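PDB 3ISM: CG4930 from Drosophila melanogaster, which inhibits the nuclease EndoG by forming a complex with it, and probably has ribonuclease inhibitor activity. Local coordinates for residues Glu48-Asp52 with Asp53-Glu57; Lys38-Glu41 with Thr42-Val46; Phe297-Arg300 with Asp301-Thr305. The protein carries 1 engineered substitution. All coordinates share one frame; numbering follows the deposited sequence.

Contact 1 (Glu48-Asp52 with Asp53-Glu57); sequences EIVDD and DVTKE
D51 caps the start of helix 52-75 by accepting a bond from the backbone of D53. It is the N-cap residue of that helix. D51 OD1 sits 2.8 Å from D53 N, with an N-H...O angle of 153°. The amide meets OD1 from above the carboxylate plane, 56° out of it. The first torsion makes this possible: CG of D51 lies opposite its own backbone N (chi1 -177°), beside the carbonyl carbon, and the carboxylate bends back over the first turn. The same D51 also starts the helical ladder. Its O takes T55 N at 3.2 Å, and V54 N in a weak bond. D52 O then receives K56 N at 2.8 Å in a nearly straight bond. The D51 and D53 carboxylates are close, OD1 to OD2 4.0 Å, with their planes clearly turned against each other. The N-terminal end of the helix, with its amides pointing out, would probably ease this pairing of like charges.

V50 packs on the same turn. Its CG1 lies 3.8 Å from V54 CB, and the two side chains cross at about a right angle. The same methyl also touches T55 OG1.

The chain of CG8862 covers part of this surface. K56 runs out fully extended and forms a salt bridge with D74 of the chain of CG8862. D52 was modelled in two conformers, so the bond of its OD2 to Q77 NE2 of the chain of CG8862 holds for one of them and is doubtful. A water closes the turn from the side of the preceding loop. It lies 2.7 Å from T55 OG1, and it donates a weak bond to V50 O at 3.3 Å.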
# COMPACT_ATOMS: atom_id res chain seq x y z
N GLU C 48 -8.09 -7.38 -22.15
CA GLU C 48 -8.31 -8.74 -21.70
C GLU C 48 -6.94 -9.41 -21.68
O GLU C 48 -6.06 -9.03 -22.45
CB GLU C 48 -9.25 -9.47 -22.65
CG GLU C 48 -9.92 -10.69 -22.06
CD GLU C 48 -10.15 -11.78 -23.09
OE1 GLU C 48 -10.61 -12.88 -22.70
OE2 GLU C 48 -9.86 -11.55 -24.29
N ILE C 49 -6.76 -10.38 -20.80
CA ILE C 49 -5.46 -11.06 -20.67
C ILE C 49 -5.17 -11.95 -21.88
O ILE C 49 -5.93 -12.88 -22.18
CB ILE C 49 -5.31 -11.83 -19.34
CG1 ILE C 49 -5.15 -10.84 -18.18
CG2 ILE C 49 -4.09 -12.78 -19.39
CD1 ILE C 49 -5.19 -11.48 -16.82
N VAL C 50 -4.08 -11.62 -22.57
CA VAL C 50 -3.66 -12.27 -23.80
C VAL C 50 -2.16 -12.60 -23.69
O VAL C 50 -1.39 -11.84 -23.09
CB VAL C 50 -3.91 -11.33 -25.03
CG1 VAL C 50 -3.36 -11.94 -26.33
CG2 VAL C 50 -5.41 -11.03 -25.18
N ASP C 51 -1.76 -13.74 -24.24
CA ASP C 51 -0.34 -14.08 -24.40
C ASP C 51 0.42 -12.90 -25.05
O ASP C 51 -0.00 -12.38 -26.09
CB ASP C 51 -0.23 -15.35 -25.27
CG ASP C 51 1.21 -15.84 -25.43
OD1 ASP C 51 2.16 -15.13 -25.05
OD2 ASP C 51 1.38 -16.96 -25.93
N ASP C 52 1.53 -12.50 -24.42
CA ASP C 52 2.34 -11.39 -24.94
C ASP C 52 2.89 -11.71 -26.32
O ASP C 52 3.07 -10.79 -27.12
CB ASP C 52 3.49 -11.02 -23.99
CG ASP C 52 3.01 -10.58 -22.62
OD1 ASP C 52 2.57 -9.43 -22.44
OD2 ASP C 52 3.11 -11.41 -21.70
N ASP C 53 3.15 -12.99 -26.61
CA ASP C 53 3.58 -13.43 -27.94
C ASP C 53 2.57 -13.04 -29.03
O ASP C 53 2.96 -12.60 -30.11
CB ASP C 53 3.82 -14.95 -27.97
CG ASP C 53 5.16 -15.37 -27.35
OD1 ASP C 53 6.07 -14.52 -27.23
OD2 ASP C 53 5.32 -16.56 -27.00
N VAL C 54 1.28 -13.20 -28.73
CA VAL C 54 0.20 -12.86 -29.65
C VAL C 54 0.16 -11.35 -29.88
O VAL C 54 0.08 -10.89 -31.02
CB VAL C 54 -1.16 -13.35 -29.10
CG1 VAL C 54 -2.33 -12.82 -29.93
CG2 VAL C 54 -1.19 -14.89 -29.05
N THR C 55 0.21 -10.59 -28.79
CA THR C 55 0.16 -9.14 -28.85
C THR C 55 1.35 -8.59 -29.63
O THR C 55 1.18 -7.72 -30.49
CB THR C 55 0.11 -8.54 -27.43
OG1 THR C 55 -1.02 -9.07 -26.73
CG2 THR C 55 0.02 -7.01 -27.48
N LYS C 56 2.54 -9.10 -29.34
CA LYS C 56 3.73 -8.71 -30.09
C LYS C 56 3.59 -8.95 -31.60
O LYS C 56 3.89 -8.07 -32.41
CB LYS C 56 4.97 -9.42 -29.56
CG LYS C 56 6.28 -8.80 -30.08
CD LYS C 56 7.51 -9.56 -29.57
CE LYS C 56 8.82 -8.87 -30.01
NZ LYS C 56 10.04 -9.66 -29.62
N GLU C 57 3.12 -10.14 -31.99
CA GLU C 57 2.94 -10.42 -33.42
C GLU C 57 1.87 -9.52 -34.05
O GLU C 57 2.08 -9.00 -35.16
CB GLU C 57 2.63 -11.90 -33.70
CG GLU C 57 2.60 -12.29 -35.22
CD GLU C 57 3.88 -11.89 -36.01
OE1 GLU C 57 4.92 -11.60 -35.37
OE2 GLU C 57 3.86 -11.86 -37.26
O HOH W 1 -0.71 -8.74 -24.05

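Contact 2 (Lys38-Glu41 with Thr42-Val46)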
# COMPACT_ATOMS: atom_id res chain seq x y z
N LYS C 38 -7.51 1.59 -35.69
CA LYS C 38 -8.53 0.58 -35.40
C LYS C 38 -7.88 -0.77 -35.15
O LYS C 38 -8.31 -1.51 -34.26
CB LYS C 38 -9.57 0.48 -36.52
CG LYS C 38 -10.81 -0.35 -36.15
CD LYS C 38 -11.70 -0.63 -37.37
CE LYS C 38 -12.72 -1.72 -37.08
NZ LYS C 38 -13.56 -2.03 -38.28
N LEU C 39 -6.84 -1.07 -35.92
CA LEU C 39 -6.08 -2.30 -35.75
C LEU C 39 -5.36 -2.35 -34.39
O LEU C 39 -5.41 -3.36 -33.70
CB LEU C 39 -5.07 -2.46 -36.89
CG LEU C 39 -5.63 -2.64 -38.30
CD1 LEU C 39 -4.51 -2.47 -39.32
CD2 LEU C 39 -6.35 -3.99 -38.45
N ILE C 40 -4.68 -1.26 -34.02
CA ILE C 40 -4.07 -1.14 -32.69
C ILE C 40 -5.11 -1.30 -31.58
O ILE C 40 -4.92 -2.08 -30.64
CB ILE C 40 -3.36 0.23 -32.53
CG1 ILE C 40 -2.29 0.39 -33.61
CG2 ILE C 40 -2.75 0.39 -31.12
CD1 ILE C 40 -1.14 -0.65 -33.50
N GLU C 41 -6.23 -0.60 -31.72
CA GLU C 41 -7.26 -0.56 -30.69
C GLU C 41 -7.88 -1.92 -30.44
O GLU C 41 -8.16 -2.28 -29.29
CB GLU C 41 -8.32 0.47 -31.06
CG GLU C 41 -9.54 0.51 -30.17
CD GLU C 41 -10.71 1.18 -30.86
OE1 GLU C 41 -10.48 1.95 -31.82
OE2 GLU C 41 -11.86 0.93 -30.43
N THR C 42 -8.08 -2.69 -31.50
CA THR C 42 -8.74 -3.99 -31.41
C THR C 42 -7.78 -5.19 -31.26
O THR C 42 -8.13 -6.20 -30.65
CB THR C 42 -9.65 -4.22 -32.64
OG1 THR C 42 -8.87 -4.07 -33.84
CG2 THR C 42 -10.78 -3.19 -32.67
N ARG C 43 -6.57 -5.09 -31.81
CA ARG C 43 -5.65 -6.25 -31.87
C ARG C 43 -4.44 -6.13 -30.94
O ARG C 43 -3.76 -7.12 -30.67
CB ARG C 43 -5.19 -6.51 -33.30
CG ARG C 43 -6.33 -6.54 -34.31
CD ARG C 43 -5.99 -7.39 -35.51
NE ARG C 43 -7.11 -7.44 -36.46
CZ ARG C 43 -7.00 -7.85 -37.72
NH1 ARG C 43 -5.83 -8.25 -38.19
NH2 ARG C 43 -8.07 -7.86 -38.51
N VAL C 44 -4.16 -4.92 -30.48
CA VAL C 44 -2.99 -4.71 -29.65
C VAL C 44 -3.35 -4.22 -28.24
O VAL C 44 -2.93 -4.82 -27.24
CB VAL C 44 -1.98 -3.75 -30.33
CG1 VAL C 44 -0.69 -3.72 -29.54
CG2 VAL C 44 -1.70 -4.20 -31.75
N GLN C 45 -4.13 -3.14 -28.17
CA GLN C 45 -4.61 -2.61 -26.90
C GLN C 45 -5.84 -3.37 -26.40
O GLN C 45 -6.94 -2.82 -26.33
CB GLN C 45 -4.95 -1.12 -27.02
CG GLN C 45 -3.76 -0.19 -27.10
CD GLN C 45 -4.15 1.23 -27.50
OE1 GLN C 45 -4.91 1.44 -28.45
NE2 GLN C 45 -3.60 2.21 -26.78
N VAL C 46 -5.65 -4.64 -26.05
CA VAL C 46 -6.76 -5.44 -25.57
C VAL C 46 -6.74 -5.48 -24.05
O VAL C 46 -5.77 -5.95 -23.45
CB VAL C 46 -6.74 -6.88 -26.16
CG1 VAL C 46 -8.03 -7.61 -25.83
CG2 VAL C 46 -6.53 -6.83 -27.67
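R43 lies alongside L39 near the C-terminal end of helix 32-43, pointing the same way. R43 CB is 3.2 Å from L39 O, the acceptor of the R43 amide, and CG stays close to that oxygen. The chain then runs extended to NE. There L39 CD2 covers one face of the guanidinium, over its centre, 4.0 Å from R43 CZ. Beyond the helix, NH1 bonds to D24 O, NH2 bonds weakly to A21 O, and Y25 adds a cation-pi contact. The tip thus ties the helix to the segment before it.

Just past the helix, Q45 is the centre of an inverse gamma turn. I40 O is gripped twice here. V44 N reaches it from a tilted direction at 2.9 Å, and Q45 N at 2.8 Å, nearly along the C=O axis. The second bond spans five residues, one more than the regular helical step. I40 CD1 packs on V44 CG2, facing helices 52-75 and 81-102. T42 OG1 stands between its own backbone N and carbonyl carbon (chi1 56°). From there it donates to K38 O at 2.7 Å, on the face of that carbonyl opposite to T42 N.

Contact 3 (Phe297-Arg300 with Asp301-Thr305)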
# COMPACT_ATOMS: atom_id res chain seq x y z
N PHE C 297 -19.52 5.44 41.23
CA PHE C 297 -20.59 4.92 42.08
C PHE C 297 -20.39 5.29 43.54
O PHE C 297 -21.37 5.61 44.24
CB PHE C 297 -20.66 3.39 41.96
CG PHE C 297 -21.51 2.91 40.83
CD1 PHE C 297 -22.88 2.73 41.00
CD2 PHE C 297 -20.94 2.62 39.60
CE1 PHE C 297 -23.67 2.27 39.95
CE2 PHE C 297 -21.72 2.16 38.53
CZ PHE C 297 -23.09 1.99 38.71
N ASN C 298 -19.14 5.23 44.00
CA ASN C 298 -18.79 5.67 45.36
C ASN C 298 -19.04 7.16 45.57
O ASN C 298 -19.56 7.57 46.61
CB ASN C 298 -17.32 5.35 45.68
CG ASN C 298 -17.01 3.86 45.62
OD1 ASN C 298 -16.02 3.45 45.01
ND2 ASN C 298 -17.84 3.05 46.27
N LEU C 299 -18.67 7.97 44.58
CA LEU C 299 -18.90 9.41 44.63
C LEU C 299 -20.39 9.75 44.66
O LEU C 299 -20.81 10.59 45.47
CB LEU C 299 -18.20 10.14 43.49
CG LEU C 299 -18.47 11.64 43.35
CD1 LEU C 299 -17.98 12.41 44.57
CD2 LEU C 299 -17.82 12.21 42.09
N ARG C 300 -21.17 9.10 43.80
CA ARG C 300 -22.63 9.28 43.77
C ARG C 300 -23.28 8.99 45.13
O ARG C 300 -24.10 9.78 45.61
CB ARG C 300 -23.28 8.39 42.71
CG ARG C 300 -24.81 8.31 42.83
CD ARG C 300 -25.38 7.09 42.14
NE ARG C 300 -25.11 5.88 42.91
CZ ARG C 300 -25.59 4.68 42.61
NH1 ARG C 300 -26.37 4.51 41.54
NH2 ARG C 300 -25.29 3.64 43.38
N ASP C 301 -22.90 7.87 45.73
CA ASP C 301 -23.41 7.45 47.04
C ASP C 301 -23.07 8.45 48.15
O ASP C 301 -23.86 8.66 49.07
CB ASP C 301 -22.89 6.05 47.41
CG ASP C 301 -23.45 4.95 46.52
OD1 ASP C 301 -24.25 5.26 45.59
OD2 ASP C 301 -23.09 3.77 46.74
N GLU C 302 -21.89 9.06 48.05
CA GLU C 302 -21.48 10.09 48.99
C GLU C 302 -22.17 11.44 48.72
O GLU C 302 -22.45 12.19 49.65
CB GLU C 302 -19.95 10.24 48.99
CG GLU C 302 -19.38 10.90 50.26
CD GLU C 302 -19.84 10.24 51.55
OE1 GLU C 302 -19.87 8.99 51.62
OE2 GLU C 302 -20.17 10.98 52.51
N VAL C 303 -22.44 11.73 47.44
CA VAL C 303 -23.21 12.92 47.05
C VAL C 303 -24.63 12.83 47.65
O VAL C 303 -25.15 13.82 48.18
CB VAL C 303 -23.25 13.09 45.50
CG1 VAL C 303 -24.41 13.98 45.07
CG2 VAL C 303 -21.94 13.66 44.99
N LEU C 304 -25.21 11.64 47.57
CA LEU C 304 -26.55 11.37 48.09
C LEU C 304 -26.63 11.23 49.62
O LEU C 304 -27.67 11.50 50.21
CB LEU C 304 -27.15 10.14 47.40
CG LEU C 304 -27.33 10.25 45.87
CD1 LEU C 304 -27.68 8.90 45.27
CD2 LEU C 304 -28.35 11.31 45.47
N THR C 305 -25.54 10.80 50.25
CA THR C 305 -25.52 10.74 51.72
C THR C 305 -25.39 12.15 52.32
O THR C 305 -26.04 12.48 53.31
CB THR C 305 -24.43 9.78 52.27
OG1 THR C 305 -24.52 8.52 51.61
CG2 THR C 305 -24.60 9.55 53.78
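R300 and D301 meet because their torsions turn them to the same side of the helix. R300 sends CG away from its own N (chi1 168°) and bends at chi3 (74°), which folds the guanidinium back toward its neighbour. D301 keeps CG beside its N (chi1 -68°). The two flat groups come out nearly coplanar. NE and NH2 of R300 both donate side-on to D301 OD1, each at 2.9 Å. NH2 meets OD1 on its syn lone pair, NE nearly in line with its C-O bond. F297 CD1 lies over the rim of one guanidinium face, and R300 NH1 bonds to F342 O.

This salt bridge sits on helix 290-305 of an all-helical domain, with the usual ladder of i to i+4 bonds beneath it, such as V303 N to L299 O at 2.8 Å. L299 CD1 touches V303 CG2, L299 faces helix 238-261, and V303 faces helix 309-317. R300 CG packs 3.8 Å from L304 CD1, and W312 touches both side chains. With an alanine in place of R300, the D301 carboxylate would probably be left without its charged mate and F342 O without that donor. T305 OG1 donates to D301 O at 2.6 Å; T305 N takes the other face.

Overall arrangement
Contacts 1 and 2 follow each other in the chain and touch, T55 CG2 packing on V44 O at 3.7 Å. Contact 2 closes helix 32-43 and contact 1 opens helix 52-75, at the two ends of one connection. Contact 1 is a surface site: D52 and K56, near the cap, meet the chain of CG8862. Contact 2 is partly buried, with apolar branches facing neighbouring helices. Contact 3 lies on the opposite side of the chain's centre, about 79 Å from contact 1 between centres. No other protein chain touches it. It is partly buried, within helix 290-305, and centres on a salt bridge beside aromatic residues. Contacts 2 and 3 each include a threonine hydroxyl donating to a helix carbonyl.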